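Local structure of 2-C-methyl-D-erythritol 2,4-cyclodiphosphate synthase (Thermus thermophilus, 1IV3) at residues Y52-F61 with E79-A89. The protein converts 4-diphosphocytidyl-2-C-methyl-D-erythritol 2-phosphate into 2-C-methyl-D-erythritol 2,4-cyclodiphosphate and CMP, a step of the non-mevalonate route to isoprenoids. The protein carries 3 engineered substitutions. Numbering follows the deposited sequence.
Sequences YGLGDIGLLF and EAMRLVEARGA. Engineered in segment 79-89: Met-81 (natural residue Leu).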
# COMPACT_ATOMS: atom_id res chain seq x y z
N TYR A 52 -10.84 3.02 12.74
CA TYR A 52 -11.45 3.75 13.84
C TYR A 52 -10.42 4.39 14.75
O TYR A 52 -10.76 4.87 15.83
CB TYR A 52 -12.36 2.82 14.65
CG TYR A 52 -13.73 2.76 14.02
CD1 TYR A 52 -13.94 1.90 12.93
CD2 TYR A 52 -14.77 3.55 14.48
CE1 TYR A 52 -15.17 1.83 12.33
CE2 TYR A 52 -16.02 3.47 13.87
CZ TYR A 52 -16.20 2.61 12.81
OH TYR A 52 -17.42 2.52 12.21
N GLY A 53 -9.15 4.44 14.33
CA GLY A 53 -8.14 5.10 15.14
C GLY A 53 -7.84 4.34 16.42
O GLY A 53 -7.33 4.95 17.36
N LEU A 54 -8.12 3.04 16.50
CA LEU A 54 -8.04 2.32 17.76
C LEU A 54 -6.64 1.89 18.14
O LEU A 54 -6.36 1.47 19.26
CB LEU A 54 -8.96 1.09 17.64
CG LEU A 54 -10.42 1.50 17.41
CD1 LEU A 54 -11.25 0.28 17.08
CD2 LEU A 54 -10.93 2.26 18.62
N GLY A 55 -5.70 2.00 17.21
CA GLY A 55 -4.33 1.64 17.55
C GLY A 55 -3.84 0.61 16.55
O GLY A 55 -4.13 0.79 15.37
N ASP A 56 -3.14 -0.41 17.01
CA ASP A 56 -2.67 -1.47 16.12
C ASP A 56 -2.49 -2.74 16.95
O ASP A 56 -2.75 -2.74 18.17
CB ASP A 56 -1.41 -1.07 15.36
CG ASP A 56 -0.24 -0.71 16.23
OD1 ASP A 56 -0.01 -1.42 17.23
OD2 ASP A 56 0.52 0.25 15.98
N ILE A 57 -2.08 -3.82 16.32
CA ILE A 57 -2.00 -5.08 17.06
C ILE A 57 -0.88 -5.07 18.08
O ILE A 57 -0.95 -5.83 19.06
CB ILE A 57 -1.77 -6.29 16.13
CG1 ILE A 57 -0.57 -6.13 15.20
CG2 ILE A 57 -3.05 -6.60 15.38
CD1 ILE A 57 -0.22 -7.40 14.43
N GLY A 58 0.15 -4.25 17.86
CA GLY A 58 1.23 -4.15 18.84
C GLY A 58 0.68 -3.56 20.13
O GLY A 58 1.08 -3.95 21.23
N LEU A 59 -0.27 -2.63 20.02
CA LEU A 59 -0.85 -1.98 21.18
C LEU A 59 -1.88 -2.87 21.86
O LEU A 59 -1.86 -3.02 23.08
CB LEU A 59 -1.53 -0.66 20.80
CG LEU A 59 -2.34 -0.02 21.93
CD1 LEU A 59 -1.41 0.57 22.99
CD2 LEU A 59 -3.30 1.03 21.40
N LEU A 60 -2.79 -3.44 21.06
CA LEU A 60 -3.95 -4.09 21.65
C LEU A 60 -3.71 -5.56 21.96
O LEU A 60 -4.37 -6.13 22.84
CB LEU A 60 -5.15 -3.93 20.73
CG LEU A 60 -5.69 -2.56 20.37
CD1 LEU A 60 -7.07 -2.72 19.75
CD2 LEU A 60 -5.77 -1.62 21.56
N PHE A 61 -2.76 -6.18 21.26
CA PHE A 61 -2.57 -7.61 21.43
C PHE A 61 -1.13 -7.97 21.73
O PHE A 61 -0.56 -8.83 21.04
CB PHE A 61 -3.06 -8.35 20.18
CG PHE A 61 -4.48 -8.00 19.77
CD1 PHE A 61 -5.58 -8.35 20.56
CD2 PHE A 61 -4.74 -7.31 18.60
CE1 PHE A 61 -6.86 -8.01 20.16
CE2 PHE A 61 -6.02 -6.97 18.20
CZ PHE A 61 -7.11 -7.31 18.99
N GLU A 79 -11.56 -9.91 17.56
CA GLU A 79 -11.71 -8.86 18.57
C GLU A 79 -11.76 -7.48 17.92
O GLU A 79 -12.53 -6.60 18.30
CB GLU A 79 -10.55 -8.96 19.56
CG GLU A 79 -10.50 -7.95 20.68
CD GLU A 79 -11.69 -7.93 21.61
OE1 GLU A 79 -12.63 -8.76 21.52
OE2 GLU A 79 -11.69 -7.03 22.49
N ALA A 80 -10.93 -7.27 16.88
CA ALA A 80 -11.01 -5.98 16.20
C ALA A 80 -12.38 -5.81 15.59
O ALA A 80 -12.95 -4.72 15.59
CB ALA A 80 -9.92 -5.85 15.12
N MET A 81 -12.93 -6.88 15.04
CA MET A 81 -14.27 -6.77 14.46
C MET A 81 -15.23 -6.36 15.57
O MET A 81 -16.11 -5.53 15.38
CB MET A 81 -14.71 -8.08 13.78
CG MET A 81 -13.98 -8.40 12.47
SD MET A 81 -14.26 -10.05 11.81
CE MET A 81 -16.00 -9.92 11.38
N ARG A 82 -15.04 -6.94 16.76
CA ARG A 82 -16.00 -6.64 17.84
C ARG A 82 -15.93 -5.17 18.23
O ARG A 82 -16.96 -4.51 18.40
CB ARG A 82 -15.73 -7.50 19.08
CG ARG A 82 -16.75 -7.28 20.20
CD ARG A 82 -16.42 -8.15 21.42
NE ARG A 82 -15.23 -7.63 22.11
CZ ARG A 82 -15.31 -6.53 22.86
NH1 ARG A 82 -16.49 -5.90 22.96
NH2 ARG A 82 -14.25 -6.05 23.50
N LEU A 83 -14.71 -4.66 18.35
CA LEU A 83 -14.49 -3.26 18.72
C LEU A 83 -15.04 -2.31 17.68
O LEU A 83 -15.67 -1.32 18.04
CB LEU A 83 -12.99 -3.00 18.91
CG LEU A 83 -12.30 -3.77 20.03
CD1 LEU A 83 -10.79 -3.59 19.95
CD2 LEU A 83 -12.82 -3.33 21.40
N VAL A 84 -14.83 -2.54 16.37
CA VAL A 84 -15.43 -1.54 15.47
C VAL A 84 -16.94 -1.68 15.38
O VAL A 84 -17.63 -0.67 15.22
CB VAL A 84 -14.74 -1.64 14.10
CG1 VAL A 84 -13.24 -1.48 14.35
CG2 VAL A 84 -15.06 -2.94 13.40
N GLU A 85 -17.46 -2.91 15.49
CA GLU A 85 -18.92 -3.13 15.40
C GLU A 85 -19.57 -2.41 16.56
O GLU A 85 -20.62 -1.79 16.47
CB GLU A 85 -19.31 -4.60 15.39
CG GLU A 85 -19.10 -5.27 14.04
CD GLU A 85 -19.12 -6.78 14.06
OE1 GLU A 85 -19.57 -7.38 15.05
OE2 GLU A 85 -18.68 -7.40 13.06
N ALA A 86 -18.88 -2.46 17.70
CA ALA A 86 -19.47 -1.74 18.84
C ALA A 86 -19.53 -0.25 18.61
O ALA A 86 -20.27 0.47 19.27
CB ALA A 86 -18.65 -2.04 20.10
N ARG A 87 -18.72 0.24 17.69
CA ARG A 87 -18.70 1.68 17.40
C ARG A 87 -19.55 2.02 16.18
O ARG A 87 -19.42 3.14 15.68
CB ARG A 87 -17.25 2.13 17.26
CG ARG A 87 -16.55 2.20 18.62
CD ARG A 87 -15.04 2.11 18.45
NE ARG A 87 -14.30 2.10 19.70
CZ ARG A 87 -14.25 1.14 20.61
NH1 ARG A 87 -14.93 0.00 20.49
NH2 ARG A 87 -13.51 1.33 21.69
N GLY A 88 -20.39 1.09 15.76
CA GLY A 88 -21.36 1.25 14.70
C GLY A 88 -20.89 0.82 13.34
O GLY A 88 -21.59 0.98 12.34
N ALA A 89 -19.70 0.23 13.19
CA ALA A 89 -19.24 -0.09 11.84
C ALA A 89 -19.94 -1.29 11.24
O ALA A 89 -20.33 -2.24 11.93
CB ALA A 89 -17.74 -0.37 11.94
O HOH W 1 -19.25 4.22 12.92
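Tyr-52 OH comes within 2.9 Å of Ala-89 CB, shorter than an ordinary carbon-oxygen contact and the tightest approach between 52-61 and 79-89. No direct hydrogen bond joins the two segments; instead a water bridges Tyr-52 OH and Arg-87 O. It lies in the plane of the tyrosine ring, 2.6 Å from Tyr-52 OH, and donates to Arg-87 O over 3.0 Å. The ring itself fits the end of helix 73-86: CD1 lies 3.7 Å from Val-84 CG1, CE2 packs on Arg-87 CB, and CE1 meets Ala-89 CB. That helix end is a Schellman motif with Gly-88, at positive phi, as its C-prime residue, closed by Ala-89 N to Val-84 O and Gly-88 N to Glu-85 O. With the Tyr-52 ring gone, as in an alanine here, a gap beside Val-84 and Ala-89 is likely to open and the water to lose its hydroxyl partner.

Leu-54 divides its two methyls between partners. With CG anti to the carbonyl carbon (chi1 -61°), CD1 reaches Val-84 CG1 at 3.8 Å, while CD2 lies 3.5 Å from Arg-87 NE. The guanidinium of Arg-87 is tied back to the last turn of the helix it follows, NH1 to Leu-83 O (2.9 Å, 143° at the hydrogen). Farther along, Leu-60 and Leu-83 meet tip to tip through their CD1 methyls, and Phe-61 presents its edge to Glu-79 CG, 3.7 Å from CE1. A bend at chi2 (60°) carries the Glu-79 carboxylate to Arg-82, which grips it side-on through NE and NH2.

Phe-61, predicted to bind substrate, also stacks on Phe-76 of helix 73-86. Helix 39-50 packs against both helices 57-60 and 73-86 through Leu-49, which meets Leu-60 and Ala-80, while Arg-2, just before strand 3-14, makes a cation-pi contact with Tyr-52.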